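Local coordinates for CBS domain-containing protein (Pyrococcus horikoshii, PDB 2YZQ) that is of unknown function but carries four CBS domains and binds S-adenosylmethionine, so it may act as a sensor of adenosyl ligands, at residues L107-G110 against D111-R115; E141-L145 against K146-K150; G266-D270 against F271-K275. All coordinates share one frame; numbering follows the deposited sequence.

The three contacts follow one another along the chain and fall in the second, third and fourth CBS domains. Contacts 1 and 3 are junctions where a strand runs into a helix: strand 103-108 into helix 109-117, and strand 263-269 into helix 270-273. Their centres are 13 Å apart and they touch: I113 packs on D270 and L273 and I112 on L274, so helix 109-117 meets the short helix 270-273 and the residue after it. Contact 2, at the start of helix 145-153, stands apart, 31 Å and 24 Å from contacts 1 and 3 between centres. Contacts 2 and 3 belong to the two CBS domains that bind S-adenosylmethionine, while contacts 1 and 3 join one pair of domains to the other.

Contact 1 of 3, residues L107-G110 against D111-R115; sequences LTVG and DIIRR
T108 and D111 exchange hydrogen bonds at the start of helix 109-117. D111 N donates to T108 OG1 at 3.0 Å, and T108 N donates to D111 OD2 at 2.9 Å, reaching that oxygen on its anti side but 33° out of the carboxylate plane. The torsions account for the fit: T108 OG1 sits between its own backbone N and carbonyl carbon (chi1 70°), facing the first turn, while the D111 carboxylate lies beside its own N and swings back to T108. This reciprocal pair is a capping box, closing the step from strand 103-108 into the helix. In many CBS domains a T-x-x-D at this junction contacts the ribose of an adenosine ligand; here the bound S-adenosylmethionine lies about 9 Å from the R114 side chain, and T108 and D111 serve as a cap.

Charge gathers on the other carboxylate oxygen. D111 OD1 lies 3.5 Å from R114 NH2 and also over the face of the R115 guanidinium, where no N-H points at it, so the latter attraction is purely electrostatic. R115 NH1 in turn bonds to I6 O and T8 OG1.

G110 O takes two donors from R114. R114 N comes nearly head-on to G110 O at 2.9 Å, whereas NE, brought back by the bend at chi3, approaches from above the carbonyl plane (79° out of it). R114 NH2 ends 3.6 Å from G110 CA, a position that a side chain on that carbon would obstruct.

Among the apolar groups, L107 CD1 crosses I112 CG1 at about a right angle, 4.0 Å away, with M86 of helix 79-89 touching both residues.

Contact 2 of 3, residues E141-L145 against K146-K150; sequences EGTPL and KAALK
L149 folds back over the carbonyl oxygen of L145, one helical turn earlier, and its atoms from CB to CD1 can be traced. L149 CB lies 3.5 Å from L145 O. L149 CG comes nearer still, 3.2 Å from L145 O, because a chi1 of -72° sets it beside the backbone N that already donates to the same oxygen. That bond, L149 N to L145 O, measures 2.8 Å, the donor tilted 18° from the carbonyl plane. At the tip L149 CD1 is 3.9 Å from L145 O and 4.1 Å from L145 CG, the two leucines crossing obliquely. An alanine here is likely to keep the helical bond but deprive L145 CG of its apolar neighbour and thin the cover on the L145 carbonyl.

Just ahead, P144 occupies the N-cap of helix 145-153 in the third CBS domain. P144 O receives A148 N at 3.1 Å, in the carbonyl plane, and A147 N only weakly. T143 adds an apolar contact: T143 CG2, opposite its backbone N (chi1 -56° for OG1), lies 3.7 Å from A147 CB, while OG1 turns back to W140 O.

The proline side chain has no polar atom with which to cap the first turn; instead N220 OD1 accepts from K146 N. The helix start is therefore held by backbone bonds and an asparagine far along the chain, with small apolar contacts filling in around them.

Contact 3 of 3, residues G266-D270 against F271-K275; sequences GLIRD and FDLLK
R269 and D272 meet as a side-on ion pair in which the guanidinium presents NE and NH2 to the two carboxylate oxygens. R269 NE donates to D272 OD2 at 3.0 Å and R269 NH2 to D272 OD1 at 2.9 Å. Both oxygens lie near the guanidinium plane, yet both are approached from above the carboxylate plane, since the two flat groups are turned 54° against each other. The bend at chi3 of R269 (-63°) brings the guanidinium round to the aspartate.

D272 OD2 has a second donor: R269 N reaches its anti lone pair at 2.9 Å. In the reverse direction D272 N donates to R269 O from above the carbonyl plane. These bonds lie where strand 263-269, hairpin partner of 254-259, turns into helix 270-273 in the fourth CBS domain. It is the junction at which contact 1 has its T-x-x-D capping box, with R269-x-x-D272 in its place; the L267 side chain is about 4 Å from that of Q254, which binds S-adenosyl-L-methionine. Q133 NE2 also bonds to D272 OD1 and N156 O accepts from R269 NH1, which ties the pair to residues far earlier in the chain.

F271 CB sits over one guanidinium face, 4.2 Å above the plane, while R269 NH2 comes to the ring edge, 4.1 Å from F271 CD2.

Alongside D272, the I268 side chain slides past in the opposite direction, with I268 CD1 3.6 Å from D272 CB, and crosses L273 at about a right angle. D270 is held by a salt bridge from R92 to OD2, and OD1 also receives a weak bond from F271 N.

Contact 1 of 3, residues L107-G110 against D111-R115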
loop_
_atom_site.group_PDB
_atom_site.type_symbol
_atom_site.label_atom_id
_atom_site.label_comp_id
_atom_site.label_asym_id
_atom_site.label_seq_id
_atom_site.Cartn_x
_atom_site.Cartn_y
_atom_site.Cartn_z
ATOM N N LEU A 107 -7.700 -10.768 0.923
ATOM C CA LEU A 107 -6.824 -10.413 -0.185
ATOM C C LEU A 107 -6.419 -8.955 -0.044
ATOM O O LEU A 107 -7.272 -8.073 -0.018
ATOM C CB LEU A 107 -7.548 -10.611 -1.513
ATOM C CG LEU A 107 -6.797 -10.165 -2.770
ATOM C CD1 LEU A 107 -5.599 -11.079 -3.008
ATOM C CD2 LEU A 107 -7.737 -10.197 -3.961
ATOM N N THR A 108 -5.119 -8.709 0.048
ATOM C CA THR A 108 -4.624 -7.344 0.192
ATOM C C THR A 108 -3.893 -6.875 -1.053
ATOM O O THR A 108 -3.592 -7.659 -1.947
ATOM C CB THR A 108 -3.633 -7.219 1.361
ATOM O OG1 THR A 108 -2.409 -7.887 1.024
ATOM C CG2 THR A 108 -4.211 -7.840 2.618
ATOM N N VAL A 109 -3.614 -5.578 -1.102
ATOM C CA VAL A 109 -2.876 -5.015 -2.220
ATOM C C VAL A 109 -1.502 -5.675 -2.211
ATOM O O VAL A 109 -0.962 -6.017 -3.261
ATOM C CB VAL A 109 -2.707 -3.489 -2.067
ATOM C CG1 VAL A 109 -1.738 -2.970 -3.118
ATOM C CG2 VAL A 109 -4.053 -2.804 -2.214
ATOM N N GLY A 110 -0.957 -5.858 -1.012
ATOM C CA GLY A 110 0.345 -6.489 -0.870
ATOM C C GLY A 110 0.363 -7.873 -1.492
ATOM O O GLY A 110 1.321 -8.243 -2.172
ATOM N N ASP A 111 -0.699 -8.640 -1.265
ATOM C CA ASP A 111 -0.786 -9.985 -1.824
ATOM C C ASP A 111 -0.747 -9.945 -3.343
ATOM O O ASP A 111 -0.087 -10.765 -3.979
ATOM C CB ASP A 111 -2.082 -10.684 -1.399
ATOM C CG ASP A 111 -2.150 -10.959 0.086
ATOM O OD1 ASP A 111 -1.108 -11.291 0.690
ATOM O OD2 ASP A 111 -3.263 -10.863 0.646
ATOM N N ILE A 112 -1.470 -8.997 -3.929
ATOM C CA ILE A 112 -1.510 -8.886 -5.377
ATOM C C ILE A 112 -0.124 -8.551 -5.924
ATOM O O ILE A 112 0.302 -9.113 -6.923
ATOM C CB ILE A 112 -2.543 -7.828 -5.819
ATOM C CG1 ILE A 112 -3.946 -8.301 -5.418
ATOM C CG2 ILE A 112 -2.456 -7.603 -7.324
ATOM C CD1 ILE A 112 -5.063 -7.359 -5.793
ATOM N N ILE A 113 0.585 -7.654 -5.253
ATOM C CA ILE A 113 1.924 -7.275 -5.692
ATOM C C ILE A 113 2.920 -8.433 -5.587
ATOM O O ILE A 113 3.579 -8.793 -6.566
ATOM C CB ILE A 113 2.479 -6.100 -4.850
ATOM C CG1 ILE A 113 1.588 -4.867 -5.021
ATOM C CG2 ILE A 113 3.926 -5.805 -5.246
ATOM C CD1 ILE A 113 1.385 -4.441 -6.448
ATOM N N ARG A 114 3.011 -9.015 -4.398
ATOM C CA ARG A 114 3.954 -10.096 -4.127
ATOM C C ARG A 114 3.661 -11.459 -4.751
ATOM O O ARG A 114 4.576 -12.132 -5.233
ATOM C CB ARG A 114 4.098 -10.269 -2.611
ATOM C CG ARG A 114 4.669 -9.052 -1.898
ATOM C CD ARG A 114 4.502 -9.160 -0.390
ATOM N NE ARG A 114 3.094 -9.099 -0.001
ATOM C CZ ARG A 114 2.664 -9.059 1.256
ATOM N NH1 ARG A 114 3.533 -9.074 2.259
ATOM N NH2 ARG A 114 1.364 -8.993 1.512
ATOM N N ARG A 115 2.397 -11.865 -4.741
ATOM C CA ARG A 115 2.020 -13.175 -5.267
ATOM C C ARG A 115 1.588 -13.197 -6.722
ATOM O O ARG A 115 1.594 -14.251 -7.358
ATOM C CB ARG A 115 0.899 -13.765 -4.413
ATOM C CG ARG A 115 1.251 -13.921 -2.946
ATOM C CD ARG A 115 0.022 -14.263 -2.111
ATOM N NE ARG A 115 0.364 -14.415 -0.697
ATOM C CZ ARG A 115 -0.522 -14.536 0.286
ATOM N NH1 ARG A 115 -1.822 -14.520 0.021
ATOM N NH2 ARG A 115 -0.107 -14.671 1.540
HETATM O O HOH W 1 -0.284 -7.516 3.098
#

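Contact 2 of 3, residues E141-L145 against K146-K150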
loop_
_atom_site.group_PDB
_atom_site.type_symbol
_atom_site.label_atom_id
_atom_site.label_comp_id
_atom_site.label_asym_id
_atom_site.label_seq_id
_atom_site.Cartn_x
_atom_site.Cartn_y
_atom_site.Cartn_z
ATOM N N GLU A 141 14.283 18.193 2.504
ATOM C CA GLU A 141 15.044 17.554 3.574
ATOM C C GLU A 141 15.246 18.430 4.810
ATOM O O GLU A 141 15.494 17.916 5.901
ATOM C CB GLU A 141 16.398 17.073 3.040
ATOM C CG GLU A 141 17.369 18.187 2.676
ATOM C CD GLU A 141 18.608 17.666 1.975
ATOM O OE1 GLU A 141 19.090 16.568 2.341
ATOM O OE2 GLU A 141 19.112 18.359 1.068
ATOM N N GLY A 142 15.140 19.744 4.646
ATOM C CA GLY A 142 15.320 20.630 5.782
ATOM C C GLY A 142 14.058 20.872 6.592
ATOM O O GLY A 142 14.088 21.600 7.584
ATOM N N THR A 143 12.953 20.251 6.189
ATOM C CA THR A 143 11.677 20.428 6.871
ATOM C C THR A 143 11.619 19.786 8.257
ATOM O O THR A 143 11.961 18.619 8.425
ATOM C CB THR A 143 10.517 19.843 6.029
ATOM O OG1 THR A 143 10.521 20.443 4.726
ATOM C CG2 THR A 143 9.170 20.107 6.700
ATOM N N PRO A 144 11.198 20.556 9.276
ATOM C CA PRO A 144 11.093 20.026 10.637
ATOM C C PRO A 144 10.149 18.826 10.617
ATOM O O PRO A 144 9.145 18.823 9.899
ATOM C CB PRO A 144 10.525 21.202 11.416
ATOM C CG PRO A 144 11.162 22.373 10.736
ATOM C CD PRO A 144 11.008 22.018 9.268
ATOM N N LEU A 145 10.465 17.815 11.416
ATOM C CA LEU A 145 9.675 16.589 11.460
ATOM C C LEU A 145 8.162 16.740 11.581
ATOM O O LEU A 145 7.415 16.049 10.891
ATOM C CB LEU A 145 10.174 15.688 12.591
ATOM C CG LEU A 145 9.564 14.289 12.595
ATOM C CD1 LEU A 145 9.919 13.577 11.295
ATOM C CD2 LEU A 145 10.078 13.506 13.799
ATOM N N LYS A 146 7.700 17.621 12.463
ATOM C CA LYS A 146 6.266 17.798 12.644
ATOM C C LYS A 146 5.567 18.240 11.369
ATOM O O LYS A 146 4.476 17.765 11.060
ATOM C CB LYS A 146 5.989 18.804 13.758
ATOM C CG LYS A 146 6.302 18.282 15.150
ATOM C CD LYS A 146 5.915 19.304 16.210
ATOM C CE LYS A 146 4.451 19.723 16.088
ATOM N NZ LYS A 146 3.503 18.586 16.261
ATOM N N ALA A 147 6.187 19.155 10.634
ATOM C CA ALA A 147 5.598 19.628 9.387
ATOM C C ALA A 147 5.645 18.523 8.337
ATOM O O ALA A 147 4.746 18.412 7.503
ATOM C CB ALA A 147 6.346 20.862 8.886
ATOM N N ALA A 148 6.701 17.717 8.376
ATOM C CA ALA A 148 6.848 16.616 7.432
ATOM C C ALA A 148 5.773 15.575 7.724
ATOM O O ALA A 148 5.215 14.974 6.809
ATOM C CB ALA A 148 8.236 15.996 7.556
ATOM N N LEU A 149 5.485 15.367 9.005
ATOM C CA LEU A 149 4.462 14.403 9.394
ATOM C C LEU A 149 3.080 14.881 8.967
ATOM O O LEU A 149 2.226 14.080 8.579
ATOM C CB LEU A 149 4.495 14.168 10.906
ATOM C CG LEU A 149 5.701 13.370 11.401
ATOM C CD1 LEU A 149 5.637 13.227 12.915
ATOM C CD2 LEU A 149 5.708 12.003 10.729
ATOM N N LYS A 150 2.855 16.189 9.037
ATOM C CA LYS A 150 1.572 16.728 8.624
ATOM C C LYS A 150 1.392 16.413 7.138
ATOM O O LYS A 150 0.305 16.045 6.702
ATOM C CB LYS A 150 1.530 18.243 8.841
ATOM C CG LYS A 150 0.180 18.875 8.511
ATOM C CD LYS A 150 -0.888 18.473 9.517
ATOM C CE LYS A 150 -2.230 19.092 9.166
ATOM N NZ LYS A 150 -3.234 18.871 10.240
#

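Contact 3 of 3, residues G266-D270 against F271-K275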
loop_
_atom_site.group_PDB
_atom_site.type_symbol
_atom_site.label_atom_id
_atom_site.label_comp_id
_atom_site.label_asym_id
_atom_site.label_seq_id
_atom_site.Cartn_x
_atom_site.Cartn_y
_atom_site.Cartn_z
ATOM N N GLY A 266 7.038 11.694 -10.850
ATOM C CA GLY A 266 5.855 10.959 -10.441
ATOM C C GLY A 266 6.127 9.943 -9.353
ATOM O O GLY A 266 7.204 9.920 -8.761
ATOM N N LEU A 267 5.144 9.085 -9.101
ATOM C CA LEU A 267 5.274 8.065 -8.074
ATOM C C LEU A 267 4.430 6.867 -8.471
ATOM O O LEU A 267 3.286 7.030 -8.891
ATOM C CB LEU A 267 4.768 8.615 -6.733
ATOM C CG LEU A 267 4.861 7.700 -5.506
ATOM C CD1 LEU A 267 6.323 7.558 -5.100
ATOM C CD2 LEU A 267 4.045 8.279 -4.358
ATOM N N ILE A 268 4.997 5.668 -8.386
ATOM C CA ILE A 268 4.209 4.482 -8.694
ATOM C C ILE A 268 3.992 3.740 -7.374
ATOM O O ILE A 268 4.936 3.230 -6.771
ATOM C CB ILE A 268 4.891 3.564 -9.762
ATOM C CG1 ILE A 268 3.976 2.375 -10.076
ATOM C CG2 ILE A 268 6.272 3.092 -9.294
ATOM C CD1 ILE A 268 2.683 2.769 -10.775
ATOM N N ARG A 269 2.743 3.736 -6.911
ATOM C CA ARG A 269 2.361 3.085 -5.661
ATOM C C ARG A 269 1.827 1.705 -5.999
ATOM O O ARG A 269 1.427 1.452 -7.138
ATOM C CB ARG A 269 1.238 3.867 -4.962
ATOM C CG ARG A 269 1.543 5.344 -4.672
ATOM C CD ARG A 269 0.277 6.022 -4.153
ATOM N NE ARG A 269 -0.760 6.006 -5.180
ATOM C CZ ARG A 269 -2.062 6.112 -4.938
ATOM N NH1 ARG A 269 -2.508 6.245 -3.696
ATOM N NH2 ARG A 269 -2.924 6.081 -5.947
ATOM N N ASP A 270 1.817 0.813 -5.014
ATOM C CA ASP A 270 1.286 -0.519 -5.249
ATOM C C ASP A 270 -0.174 -0.387 -5.678
ATOM O O ASP A 270 -0.648 -1.111 -6.552
ATOM C CB ASP A 270 1.413 -1.403 -3.986
ATOM C CG ASP A 270 0.942 -0.716 -2.699
ATOM O OD1 ASP A 270 0.274 0.338 -2.750
ATOM O OD2 ASP A 270 1.231 -1.259 -1.604
ATOM N N PHE A 271 -0.866 0.573 -5.077
ATOM C CA PHE A 271 -2.270 0.825 -5.368
ATOM C C PHE A 271 -2.478 1.220 -6.831
ATOM O O PHE A 271 -3.520 0.932 -7.420
ATOM C CB PHE A 271 -2.791 1.943 -4.457
ATOM C CG PHE A 271 -4.270 1.878 -4.195
ATOM C CD1 PHE A 271 -4.802 0.871 -3.394
ATOM C CD2 PHE A 271 -5.131 2.824 -4.740
ATOM C CE1 PHE A 271 -6.172 0.807 -3.138
ATOM C CE2 PHE A 271 -6.508 2.770 -4.491
ATOM C CZ PHE A 271 -7.026 1.756 -3.687
ATOM N N ASP A 272 -1.482 1.876 -7.419
ATOM C CA ASP A 272 -1.585 2.307 -8.809
ATOM C C ASP A 272 -1.499 1.127 -9.764
ATOM O O ASP A 272 -2.040 1.166 -10.868
ATOM C CB ASP A 272 -0.483 3.317 -9.142
ATOM C CG ASP A 272 -0.647 4.621 -8.389
ATOM O OD1 ASP A 272 -1.762 5.173 -8.419
ATOM O OD2 ASP A 272 0.333 5.093 -7.772
ATOM N N LEU A 273 -0.804 0.079 -9.340
ATOM C CA LEU A 273 -0.658 -1.103 -10.174
ATOM C C LEU A 273 -1.986 -1.841 -10.335
ATOM O O LEU A 273 -2.174 -2.583 -11.297
ATOM C CB LEU A 273 0.415 -2.023 -9.581
ATOM C CG LEU A 273 1.823 -1.417 -9.622
ATOM C CD1 LEU A 273 2.822 -2.378 -8.994
ATOM C CD2 LEU A 273 2.212 -1.116 -11.063
ATOM N N LEU A 274 -2.916 -1.618 -9.409
ATOM C CA LEU A 274 -4.226 -2.264 -9.483
ATOM C C LEU A 274 -4.953 -1.844 -10.759
ATOM O O LEU A 274 -5.756 -2.593 -11.307
ATOM C CB LEU A 274 -5.080 -1.887 -8.271
ATOM C CG LEU A 274 -4.568 -2.308 -6.892
ATOM C CD1 LEU A 274 -5.500 -1.770 -5.826
ATOM C CD2 LEU A 274 -4.479 -3.828 -6.807
ATOM N N LYS A 275 -4.656 -0.640 -11.235
ATOM C CA LYS A 275 -5.298 -0.129 -12.437
ATOM C C LYS A 275 -4.967 -0.967 -13.669
ATOM O O LYS A 275 -5.699 -0.951 -14.663
ATOM C CB LYS A 275 -4.889 1.327 -12.657
ATOM C CG LYS A 275 -5.211 2.219 -11.463
ATOM C CD LYS A 275 -4.870 3.670 -11.741
ATOM C CE LYS A 275 -3.381 3.859 -11.983
ATOM N NZ LYS A 275 -3.099 5.269 -12.380
#